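Side-chain contacts in putative glucoamylase (Bacteroides fragilis NCTC 9343, PDB 3EU8), which is a putative glucoamylase, probably a glycoside hydrolase that would release glucose from alpha-glucans, although its true function is not established: residues Phe30-Phe33 with Trp34-Glu38; Leu89-Met92 with Glu93-Gly97; Tyr225-Trp229 with Ala230-Ala234; Leu290-Arg293 with Glu294-Arg298. All coordinates share one frame; numbering follows the deposited sequence.

Interaction 1. Residues Phe30-Phe33 with Trp34-Glu38; sequences FNYF and WDAAE
Phe30 and Trp34 lie alongside each other and point the same way on helix 18-34. The CB of Trp34 sits over one face of the Phe30 ring, 4.0 Å from its centroid, as a CH-pi contact. The nearest ring atom is Phe30 CE1, 3.5 Å from Trp34 CB. The Phe30 ring and the five-membered ring of Trp34 are nearly parallel, at 10°, but slid so far that they barely overlap. Both CG atoms are anti to their own backbone N, which sends the two rings off the helix together. The backbone joins them too, by Trp34 N to Phe30 O at 3.0 Å.

Asn31 lies in the last turn of helix 18-34. Its carbonyl O accepts from Asp35 N at 2.8 Å and from Ala36 N at 3.3 Å. One oxygen thus takes both an i+4 and an i+5 donor as the helix ends and the chain leaves for strand 47-49. The Asn31 amide and the Asp35 carboxylate run side by side, 15° apart, with Asn31 CG 3.9 Å from Asp35 OD2.

Tyr32 O has Ala36 CB pressed against it at 3.2 Å, and a water links it weakly to Ala36 O. The Tyr32 hydroxyl bonds instead to Arg45 O. Phe33 ends the segment. Its O touches Ala37 CB at 3.3 Å, while its ring packs on Ala389 and Gln392 of helix 389-404.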
loop_
_atom_site.group_PDB
_atom_site.type_symbol
_atom_site.label_atom_id
_atom_site.label_comp_id
_atom_site.label_asym_id
_atom_site.label_seq_id
_atom_site.Cartn_x
_atom_site.Cartn_y
_atom_site.Cartn_z
ATOM N N PHE A 30 -1.240 -5.768 -13.036
ATOM C CA PHE A 30 -2.097 -4.748 -13.615
ATOM C C PHE A 30 -3.473 -5.306 -13.978
ATOM O O PHE A 30 -4.476 -4.649 -13.746
ATOM C CB PHE A 30 -1.435 -4.180 -14.877
ATOM C CG PHE A 30 -2.366 -3.319 -15.751
ATOM C CD1 PHE A 30 -2.998 -3.852 -16.853
ATOM C CD2 PHE A 30 -2.553 -1.970 -15.491
ATOM C CE1 PHE A 30 -3.864 -3.065 -17.679
ATOM C CE2 PHE A 30 -3.379 -1.191 -16.282
ATOM C CZ PHE A 30 -4.027 -1.726 -17.404
ATOM N N ASN A 31 -3.513 -6.505 -14.555
ATOM C CA ASN A 31 -4.780 -7.085 -14.996
ATOM C C ASN A 31 -5.723 -7.388 -13.798
ATOM O O ASN A 31 -6.941 -7.415 -13.967
ATOM C CB ASN A 31 -4.548 -8.342 -15.855
ATOM C CG ASN A 31 -4.032 -8.050 -17.277
ATOM O OD1 ASN A 31 -4.131 -6.930 -17.791
ATOM N ND2 ASN A 31 -3.500 -9.092 -17.932
ATOM N N TYR A 32 -5.169 -7.557 -12.598
ATOM C CA TYR A 32 -5.967 -7.693 -11.388
ATOM C C TYR A 32 -6.882 -6.465 -11.247
ATOM O O TYR A 32 -8.082 -6.575 -11.021
ATOM C CB TYR A 32 -5.100 -7.843 -10.117
ATOM C CG TYR A 32 -5.970 -8.016 -8.875
ATOM C CD1 TYR A 32 -6.632 -9.243 -8.608
ATOM C CD2 TYR A 32 -6.225 -6.934 -8.023
ATOM C CE1 TYR A 32 -7.483 -9.396 -7.494
ATOM C CE2 TYR A 32 -7.104 -7.057 -6.944
ATOM C CZ TYR A 32 -7.727 -8.305 -6.669
ATOM O OH TYR A 32 -8.563 -8.406 -5.563
ATOM N N PHE A 33 -6.309 -5.290 -11.399
ATOM C CA PHE A 33 -7.069 -4.045 -11.228
ATOM C C PHE A 33 -7.832 -3.661 -12.472
ATOM O O PHE A 33 -8.796 -2.957 -12.359
ATOM C CB PHE A 33 -6.144 -2.907 -10.772
ATOM C CG PHE A 33 -5.477 -3.186 -9.442
ATOM C CD1 PHE A 33 -6.197 -3.048 -8.263
ATOM C CD2 PHE A 33 -4.174 -3.677 -9.379
ATOM C CE1 PHE A 33 -5.636 -3.356 -7.045
ATOM C CE2 PHE A 33 -3.571 -3.972 -8.141
ATOM C CZ PHE A 33 -4.311 -3.801 -6.966
ATOM N N TRP A 34 -7.385 -4.114 -13.650
ATOM C CA TRP A 34 -8.006 -3.743 -14.906
ATOM C C TRP A 34 -9.156 -4.700 -15.293
ATOM O O TRP A 34 -10.291 -4.267 -15.485
ATOM C CB TRP A 34 -6.963 -3.578 -16.056
ATOM C CG TRP A 34 -7.629 -3.030 -17.280
ATOM C CD1 TRP A 34 -8.177 -3.760 -18.313
ATOM C CD2 TRP A 34 -7.948 -1.655 -17.558
ATOM N NE1 TRP A 34 -8.791 -2.929 -19.206
ATOM C CE2 TRP A 34 -8.666 -1.634 -18.790
ATOM C CE3 TRP A 34 -7.695 -0.453 -16.908
ATOM C CZ2 TRP A 34 -9.115 -0.442 -19.392
ATOM C CZ3 TRP A 34 -8.143 0.749 -17.503
ATOM C CH2 TRP A 34 -8.848 0.740 -18.722
ATOM N N ASP A 35 -8.870 -5.996 -15.371
ATOM C CA ASP A 35 -9.845 -6.961 -15.799
ATOM C C ASP A 35 -10.731 -7.386 -14.616
ATOM O O ASP A 35 -11.897 -7.691 -14.823
ATOM C CB ASP A 35 -9.161 -8.208 -16.394
ATOM C CG ASP A 35 -8.448 -7.961 -17.752
ATOM O OD1 ASP A 35 -8.629 -6.910 -18.425
ATOM O OD2 ASP A 35 -7.703 -8.884 -18.149
ATOM N N ALA A 36 -10.169 -7.460 -13.406
ATOM C CA ALA A 36 -10.892 -7.975 -12.229
ATOM C C ALA A 36 -11.396 -6.870 -11.253
ATOM O O ALA A 36 -11.741 -7.152 -10.112
ATOM C CB ALA A 36 -10.019 -9.059 -11.505
ATOM N N ALA A 37 -11.465 -5.627 -11.723
ATOM C CA ALA A 37 -12.175 -4.529 -11.050
ATOM C C ALA A 37 -13.644 -4.886 -10.831
ATOM O O ALA A 37 -14.273 -5.490 -11.683
ATOM C CB ALA A 37 -12.098 -3.242 -11.892
ATOM N N GLU A 38 -14.198 -4.492 -9.691
ATOM C CA GLU A 38 -15.618 -4.667 -9.463
ATOM C C GLU A 38 -16.368 -3.869 -10.573
ATOM O O GLU A 38 -16.068 -2.698 -10.803
ATOM C CB GLU A 38 -15.953 -4.245 -8.029
ATOM C CG GLU A 38 -17.358 -4.594 -7.569
ATOM C CD GLU A 38 -18.415 -3.723 -8.200
ATOM O OE1 GLU A 38 -18.261 -2.505 -8.235
ATOM O OE2 GLU A 38 -19.386 -4.267 -8.712
HETATM O O HOH W 1 -10.132 -5.891 -8.517
#

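Interaction 2. Residues Leu89-Met92 with Glu93-Gly97; sequences LRRM and EKIVG. With EDO (1,2-ethanediol), chain B.
NH1 of Arg91, whose chain folds across Ile95, is held by two oxygens. One is O1 of the bound 1,2-ethanediol, at 2.7 Å from Arg91 NH1. The other is the carbonyl O of Phe33. The diol oxygen lies near the guanidinium plane, at its edge. Its molecule also bonds to Gly42 O and Ser67 O. Ile95 CD1 comes within 3.4 Å of the same diol O1.

With CG anti to the backbone N (chi1 175°), Arg91 CG lies 3.7 Å from Ile95 CD1. Bends at chi2 (60°) and chi3 (72°) then turn the guanidinium toward the diol. This pair is one turn apart on helix 85-101, where regular i+4 bonds run along the backbone, the straightest from Val96 N to Met92 O at 2.9 Å. The helix packs against helices 64-79, 132-149 and 154-169, consistent with the (alpha/alpha)6 barrel of six-hairpin glycosidases.

Met92 is a selenomethionine. Its SE lies 4.4 Å from Ile95 CD1, and the side chain touches Ile74 and Leu75 of helix 64-79 and Val145 and Tyr149 of helix 132-149. On another side of the helix, Glu93 turns its carboxylate back over Leu89. Glu93 OE2 rests 3.6 Å from Leu89 CG, and Glu93 CG lies 3.2 Å from Leu89 O. Lys94 runs out extended, and its NZ bonds to Pro39 O.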
loop_
_atom_site.group_PDB
_atom_site.type_symbol
_atom_site.label_atom_id
_atom_site.label_comp_id
_atom_site.label_asym_id
_atom_site.label_seq_id
_atom_site.Cartn_x
_atom_site.Cartn_y
_atom_site.Cartn_z
ATOM N N LEU A 89 -8.486 6.869 -19.401
ATOM C CA LEU A 89 -9.299 7.995 -18.895
ATOM C C LEU A 89 -10.738 7.586 -18.548
ATOM O O LEU A 89 -11.286 8.027 -17.514
ATOM C CB LEU A 89 -9.271 9.200 -19.848
ATOM C CG LEU A 89 -10.161 10.411 -19.531
ATOM C CD1 LEU A 89 -9.678 11.155 -18.312
ATOM C CD2 LEU A 89 -10.270 11.317 -20.778
ATOM N N ARG A 90 -11.328 6.724 -19.361
ATOM C CA ARG A 90 -12.688 6.248 -19.096
ATOM C C ARG A 90 -12.771 5.492 -17.792
ATOM O O ARG A 90 -13.765 5.609 -17.096
ATOM C CB ARG A 90 -13.191 5.354 -20.219
ATOM C CG ARG A 90 -13.507 6.097 -21.515
ATOM C CD ARG A 90 -14.162 5.183 -22.586
ATOM N NE ARG A 90 -15.508 4.759 -22.164
ATOM C CZ ARG A 90 -15.838 3.551 -21.688
ATOM N NH1 ARG A 90 -14.944 2.563 -21.591
ATOM N NH2 ARG A 90 -17.093 3.321 -21.320
ATOM N N ARG A 91 -11.737 4.721 -17.462
ATOM C CA ARG A 91 -11.670 4.050 -16.151
ATOM C C ARG A 91 -11.559 5.027 -14.980
ATOM O O ARG A 91 -12.226 4.874 -13.952
ATOM C CB ARG A 91 -10.519 3.034 -16.097
ATOM C CG ARG A 91 -10.355 2.407 -14.706
ATOM C CD ARG A 91 -11.653 1.663 -14.274
ATOM N NE ARG A 91 -11.745 0.454 -15.063
ATOM C CZ ARG A 91 -11.143 -0.691 -14.743
ATOM N NH1 ARG A 91 -10.453 -0.849 -13.601
ATOM N NH2 ARG A 91 -11.240 -1.684 -15.579
HETATM N N MSE A 92 -10.681 6.007 -15.118
HETATM C CA MSE A 92 -10.493 7.015 -14.086
HETATM C C MSE A 92 -11.775 7.787 -13.830
HETATM O O MSE A 92 -12.108 8.034 -12.674
HETATM C CB MSE A 92 -9.342 7.992 -14.448
HETATM C CG MSE A 92 -7.971 7.357 -14.500
HETATM SE SE MSE A 92 -7.477 6.357 -12.882
HETATM C CE MSE A 92 -5.591 6.156 -13.236
ATOM N N GLU A 93 -12.482 8.134 -14.908
ATOM C CA GLU A 93 -13.808 8.787 -14.848
ATOM C C GLU A 93 -14.832 7.945 -14.090
ATOM O O GLU A 93 -15.578 8.468 -13.263
ATOM C CB GLU A 93 -14.349 9.119 -16.272
ATOM C CG GLU A 93 -13.572 10.235 -16.972
ATOM C CD GLU A 93 -13.892 10.404 -18.453
ATOM O OE1 GLU A 93 -14.473 9.502 -19.085
ATOM O OE2 GLU A 93 -13.546 11.470 -18.988
ATOM N N LYS A 94 -14.848 6.645 -14.350
ATOM C CA LYS A 94 -15.719 5.707 -13.607
ATOM C C LYS A 94 -15.426 5.678 -12.130
ATOM O O LYS A 94 -16.341 5.724 -11.342
ATOM C CB LYS A 94 -15.561 4.277 -14.109
ATOM C CG LYS A 94 -16.634 3.309 -13.599
ATOM C CD LYS A 94 -16.477 1.973 -14.296
ATOM C CE LYS A 94 -17.662 1.095 -14.186
ATOM N NZ LYS A 94 -17.230 -0.293 -14.551
ATOM N N ILE A 95 -14.144 5.539 -11.776
ATOM C CA ILE A 95 -13.680 5.481 -10.383
ATOM C C ILE A 95 -14.008 6.783 -9.646
ATOM O O ILE A 95 -14.612 6.768 -8.579
ATOM C CB ILE A 95 -12.172 5.201 -10.316
ATOM C CG1 ILE A 95 -11.866 3.753 -10.671
ATOM C CG2 ILE A 95 -11.595 5.477 -8.918
ATOM C CD1 ILE A 95 -10.423 3.511 -11.176
ATOM N N VAL A 96 -13.659 7.912 -10.245
ATOM C CA VAL A 96 -13.986 9.213 -9.670
ATOM C C VAL A 96 -15.503 9.425 -9.536
ATOM O O VAL A 96 -15.947 9.892 -8.527
ATOM C CB VAL A 96 -13.302 10.409 -10.422
ATOM C CG1 VAL A 96 -13.768 11.767 -9.837
ATOM C CG2 VAL A 96 -11.786 10.299 -10.344
ATOM N N GLY A 97 -16.276 9.056 -10.546
ATOM C CA GLY A 97 -17.734 9.059 -10.460
ATOM C C GLY A 97 -18.294 8.320 -9.254
ATOM O O GLY A 97 -19.142 8.837 -8.545
HETATM C C1 EDO B . -9.375 -0.355 -10.025
HETATM O O1 EDO B . -10.115 0.173 -11.137
HETATM C C2 EDO B . -8.944 0.840 -9.182
HETATM O O2 EDO B . -8.113 0.440 -8.094
#

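Interaction 3. Residues Tyr225-Trp229 with Ala230-Ala234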
loop_
_atom_site.group_PDB
_atom_site.type_symbol
_atom_site.label_atom_id
_atom_site.label_comp_id
_atom_site.label_asym_id
_atom_site.label_seq_id
_atom_site.Cartn_x
_atom_site.Cartn_y
_atom_site.Cartn_z
ATOM N N TYR A 225 1.830 16.208 13.928
ATOM C CA TYR A 225 2.870 15.226 13.571
ATOM C C TYR A 225 3.887 15.018 14.694
ATOM O O TYR A 225 4.202 13.890 15.085
ATOM C CB TYR A 225 3.562 15.697 12.284
ATOM C CG TYR A 225 4.697 14.834 11.805
ATOM C CD1 TYR A 225 4.478 13.581 11.271
ATOM C CD2 TYR A 225 6.001 15.285 11.877
ATOM C CE1 TYR A 225 5.530 12.806 10.829
ATOM C CE2 TYR A 225 7.051 14.523 11.445
ATOM C CZ TYR A 225 6.826 13.282 10.927
ATOM O OH TYR A 225 7.928 12.544 10.513
ATOM N N HIS A 226 4.416 16.117 15.211
ATOM C CA HIS A 226 5.507 16.050 16.193
ATOM C C HIS A 226 5.118 15.434 17.531
ATOM O O HIS A 226 5.868 14.640 18.076
ATOM C CB HIS A 226 6.102 17.432 16.390
ATOM C CG HIS A 226 6.832 17.902 15.188
ATOM N ND1 HIS A 226 7.899 17.204 14.662
ATOM C CD2 HIS A 226 6.613 18.949 14.362
ATOM C CE1 HIS A 226 8.327 17.830 13.577
ATOM N NE2 HIS A 226 7.568 18.894 13.376
ATOM N N GLU A 227 3.932 15.799 18.014
ATOM C CA GLU A 227 3.368 15.262 19.238
ATOM C C GLU A 227 2.598 13.957 19.028
ATOM O O GLU A 227 2.728 13.043 19.811
ATOM C CB GLU A 227 2.436 16.297 19.876
ATOM C CG GLU A 227 3.152 17.641 20.245
ATOM C CD GLU A 227 2.239 18.655 20.971
ATOM O OE1 GLU A 227 1.208 18.256 21.609
ATOM O OE2 GLU A 227 2.577 19.860 20.893
ATOM N N GLY A 228 1.804 13.863 17.968
ATOM C CA GLY A 228 0.916 12.705 17.769
ATOM C C GLY A 228 1.611 11.493 17.166
ATOM O O GLY A 228 1.669 10.420 17.770
ATOM N N TRP A 229 2.142 11.664 15.959
ATOM C CA TRP A 229 2.874 10.582 15.256
ATOM C C TRP A 229 4.197 10.227 15.952
ATOM O O TRP A 229 4.435 9.065 16.284
ATOM C CB TRP A 229 3.116 10.974 13.785
ATOM C CG TRP A 229 4.006 10.024 13.010
ATOM C CD1 TRP A 229 5.314 10.210 12.657
ATOM C CD2 TRP A 229 3.646 8.736 12.525
ATOM N NE1 TRP A 229 5.780 9.127 11.955
ATOM C CE2 TRP A 229 4.773 8.203 11.870
ATOM C CE3 TRP A 229 2.464 7.983 12.562
ATOM C CZ2 TRP A 229 4.746 6.966 11.259
ATOM C CZ3 TRP A 229 2.457 6.756 11.972
ATOM C CH2 TRP A 229 3.572 6.259 11.327
ATOM N N ALA A 230 5.026 11.245 16.207
ATOM C CA ALA A 230 6.415 11.081 16.652
ATOM C C ALA A 230 6.555 11.089 18.181
ATOM O O ALA A 230 7.617 10.763 18.700
ATOM C CB ALA A 230 7.285 12.190 16.015
ATOM N N GLN A 231 5.486 11.465 18.892
ATOM C CA GLN A 231 5.448 11.588 20.343
ATOM C C GLN A 231 6.700 12.236 20.920
ATOM O O GLN A 231 7.387 11.675 21.795
ATOM C CB GLN A 231 5.160 10.250 20.978
ATOM C CG GLN A 231 3.802 9.761 20.549
ATOM C CD GLN A 231 3.402 8.512 21.242
ATOM O OE1 GLN A 231 3.994 7.462 21.020
ATOM N NE2 GLN A 231 2.360 8.601 22.080
ATOM N N ASN A 232 6.946 13.443 20.412
ATOM C CA ASN A 232 8.022 14.301 20.866
ATOM C C ASN A 232 9.405 13.668 20.802
ATOM O O ASN A 232 10.251 13.952 21.635
ATOM C CB ASN A 232 7.691 14.799 22.294
ATOM C CG ASN A 232 6.297 15.429 22.381
ATOM O OD1 ASN A 232 6.039 16.456 21.774
ATOM N ND2 ASN A 232 5.401 14.796 23.114
ATOM N N GLY A 233 9.632 12.828 19.797
ATOM C CA GLY A 233 10.893 12.104 19.632
ATOM C C GLY A 233 10.927 10.674 20.173
ATOM O O GLY A 233 11.911 9.968 19.980
ATOM N N ALA A 234 9.879 10.241 20.864
ATOM C CA ALA A 234 9.777 8.840 21.322
ATOM C C ALA A 234 9.820 7.857 20.129
ATOM O O ALA A 234 10.196 6.698 20.282
ATOM C CB ALA A 234 8.502 8.627 22.158
#
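The methyl of Ala230 lies over the backbone of the last helical turn, with its CB 3.5 Å from His226 O and 3.6 Å from Tyr225 O. The C=O of Tyr225 points almost straight at Ala230 N, with a C=O...N angle of 176°. The bond from Ala230 N to Tyr225 O is 3.0 Å, and its N-H is somewhat bent, at 157°. This is an i+5, pi-type turn that widens the end of helix 222-229.

Gln231 then takes up a positive phi of 42° and the chain leaves the helix. Asn232 N comes back to His226 O at 2.8 Å, in the carbonyl plane. The CA of Gln231 sits 3.1 Å from Glu227 O, as a CA-H...O contact, and its CG lies against Glu227 O and Gly228 O. Asn232 OD1 comes over the aliphatic part of Glu227, 3.5 Å from Glu227 CG. The Glu227 carboxylate itself bonds to Asn181.

His226 and Tyr225 turn their polar ends elsewhere, to Tyr277 and Asp275. Trp229 packs on Leu206 and meets the ring of Tyr209. The turn is therefore closed mainly by backbone atoms. The Tyr225 and His226 carbonyls, at a helix end where the regular i+4 pattern stops, are satisfied by donors farther along the chain.

Interaction 4. Residues Leu290-Arg293 with Glu294-Arg298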
loop_
_atom_site.group_PDB
_atom_site.type_symbol
_atom_site.label_atom_id
_atom_site.label_comp_id
_atom_site.label_asym_id
_atom_site.label_seq_id
_atom_site.Cartn_x
_atom_site.Cartn_y
_atom_site.Cartn_z
ATOM N N LEU A 290 15.656 -6.139 5.215
ATOM C CA LEU A 290 16.764 -7.055 5.472
ATOM C C LEU A 290 16.608 -7.864 6.780
ATOM O O LEU A 290 17.045 -9.022 6.826
ATOM C CB LEU A 290 18.111 -6.320 5.420
ATOM C CG LEU A 290 18.567 -5.701 4.068
ATOM C CD1 LEU A 290 19.893 -4.854 4.258
ATOM C CD2 LEU A 290 18.766 -6.723 2.965
ATOM N N VAL A 291 15.985 -7.275 7.812
ATOM C CA VAL A 291 15.608 -7.987 9.055
ATOM C C VAL A 291 14.642 -9.146 8.746
ATOM O O VAL A 291 14.762 -10.247 9.285
ATOM C CB VAL A 291 14.893 -7.034 10.036
ATOM C CG1 VAL A 291 14.156 -7.782 11.133
ATOM C CG2 VAL A 291 15.858 -6.046 10.583
ATOM N N ASN A 292 13.680 -8.861 7.874
ATOM C CA ASN A 292 12.695 -9.825 7.432
ATOM C C ASN A 292 13.404 -10.970 6.701
ATOM O O ASN A 292 13.201 -12.143 7.017
ATOM C CB ASN A 292 11.669 -9.130 6.497
ATOM C CG ASN A 292 10.342 -9.887 6.393
ATOM O OD1 ASN A 292 10.241 -10.880 5.697
ATOM N ND2 ASN A 292 9.317 -9.393 7.079
ATOM N N ARG A 293 14.234 -10.618 5.724
ATOM C CA ARG A 293 15.009 -11.590 4.966
ATOM C C ARG A 293 15.880 -12.447 5.885
ATOM O O ARG A 293 15.943 -13.670 5.740
ATOM C CB ARG A 293 15.876 -10.845 3.989
ATOM C CG ARG A 293 16.805 -11.699 3.215
ATOM C CD ARG A 293 17.586 -10.853 2.248
ATOM N NE ARG A 293 18.504 -11.693 1.479
ATOM C CZ ARG A 293 19.745 -12.025 1.845
ATOM N NH1 ARG A 293 20.279 -11.631 2.993
ATOM N NH2 ARG A 293 20.453 -12.803 1.046
ATOM N N GLU A 294 16.541 -11.797 6.835
ATOM C CA GLU A 294 17.434 -12.485 7.728
ATOM C C GLU A 294 16.696 -13.490 8.598
ATOM O O GLU A 294 17.173 -14.616 8.759
ATOM C CB GLU A 294 18.215 -11.514 8.599
ATOM C CG GLU A 294 19.478 -12.133 9.177
ATOM C CD GLU A 294 20.528 -12.516 8.113
ATOM O OE1 GLU A 294 20.556 -11.926 7.000
ATOM O OE2 GLU A 294 21.323 -13.437 8.386
ATOM N N TYR A 295 15.546 -13.109 9.147
ATOM C CA TYR A 295 14.772 -14.044 9.977
ATOM C C TYR A 295 14.401 -15.303 9.187
ATOM O O TYR A 295 14.490 -16.401 9.710
ATOM C CB TYR A 295 13.528 -13.387 10.565
ATOM C CG TYR A 295 12.599 -14.400 11.171
ATOM C CD1 TYR A 295 11.665 -15.072 10.389
ATOM C CD2 TYR A 295 12.687 -14.731 12.517
ATOM C CE1 TYR A 295 10.854 -16.051 10.937
ATOM C CE2 TYR A 295 11.869 -15.673 13.057
ATOM C CZ TYR A 295 10.963 -16.330 12.287
ATOM O OH TYR A 295 10.173 -17.304 12.870
ATOM N N CYS A 296 14.021 -15.122 7.922
ATOM C CA CYS A 296 13.609 -16.226 7.048
ATOM C C CYS A 296 14.777 -17.143 6.674
ATOM O O CYS A 296 14.595 -18.346 6.581
ATOM C CB CYS A 296 12.945 -15.686 5.763
ATOM S SG CYS A 296 11.354 -14.906 6.022
ATOM N N ILE A 297 15.957 -16.575 6.465
ATOM C CA ILE A 297 17.157 -17.349 6.209
ATOM C C ILE A 297 17.587 -18.163 7.468
ATOM O O ILE A 297 18.030 -19.335 7.387
ATOM C CB ILE A 297 18.329 -16.415 5.733
ATOM C CG1 ILE A 297 18.033 -15.822 4.350
ATOM C CG2 ILE A 297 19.662 -17.197 5.670
ATOM C CD1 ILE A 297 19.188 -14.976 3.780
ATOM N N ARG A 298 17.462 -17.541 8.631
ATOM C CA ARG A 298 17.770 -18.230 9.870
ATOM C C ARG A 298 16.730 -19.364 10.091
ATOM O O ARG A 298 17.090 -20.446 10.487
ATOM C CB ARG A 298 17.819 -17.210 11.011
ATOM C CG ARG A 298 18.270 -17.780 12.374
ATOM C CD ARG A 298 18.571 -16.672 13.318
ATOM N NE ARG A 298 17.352 -15.986 13.704
ATOM C CZ ARG A 298 16.564 -16.369 14.702
ATOM N NH1 ARG A 298 16.825 -17.466 15.395
ATOM N NH2 ARG A 298 15.478 -15.664 14.996
HETATM O O HOH W 2 19.253 -10.147 5.237
HETATM O O HOH W 3 22.560 -12.164 5.056
#
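Ile297 CD1 sits over the centre of one face of the Arg293 guanidinium, 3.6 Å from Arg293 CZ. The methyl meets the flat cation from above and leaves its N-H edge for other partners. Two waters take that edge, both bonded to Arg293 NH1 and both donating to Glu294 OE1. One stands 2.9 Å from Arg293 NH1 and the other 3.1 Å from it. Each is 2.8 Å from Glu294 OE1. Arg293 NH1 and Glu294 OE1 remain 4.0 Å apart, beyond a salt bridge. The guanidinium and carboxylate planes are 53° apart.

The nearer water also donates to Leu290 O, one turn back. That oxygen is gripped twice, because Glu294 N bonds to Leu290 O at 2.8 Å. Arg293 is extended from CG to NE, with CG anti to its backbone N (chi1 175°), while Glu294 bends at chi2 (65°). Together these shapes bring NH1 and OE1 to the same two waters. Arg293 and Ile297 are one turn apart on helix 281-298, where Ile297 N bonds to Arg293 O at 3.0 Å.

Farther round, the helix is tied to the fold. Leu290, Val291 and Glu294 touch Ile244 of strand 244-248. Asn292 OD1 accepts from Leu313 N, and Tyr295 OH bonds to Asp332. The Arg293 and Glu294 charges are thus joined through water. Such a solvent-separated pair probably contributes less than a direct bridge, while the apolar methyl over the cation limits its exposure on that face.

How the interactions relate
Interactions 1 and 2 meet. Arg91 of interaction 2 bonds to Phe33 O and Trp34 O and makes a cation-pi contact with Trp34, so the end of helix 18-34 is tied to helix 85-101. Interactions 3 and 4 stand apart, with nearest atoms about 17 Å from each other, and both belong to the glucoamylase-like part of the chain. All four are partly buried. Interactions 1 and 3 are helix ends, with a bond at i+5 in interaction 1 and bonds at i+5 and i+6 in interaction 3. Interactions 2 and 4 are turns inside helices with regular i+4 bonds. Aromatic packing marks interaction 1, a bound diol interaction 2, and water-bridged charge interaction 4, whereas backbone bonds carry interaction 3.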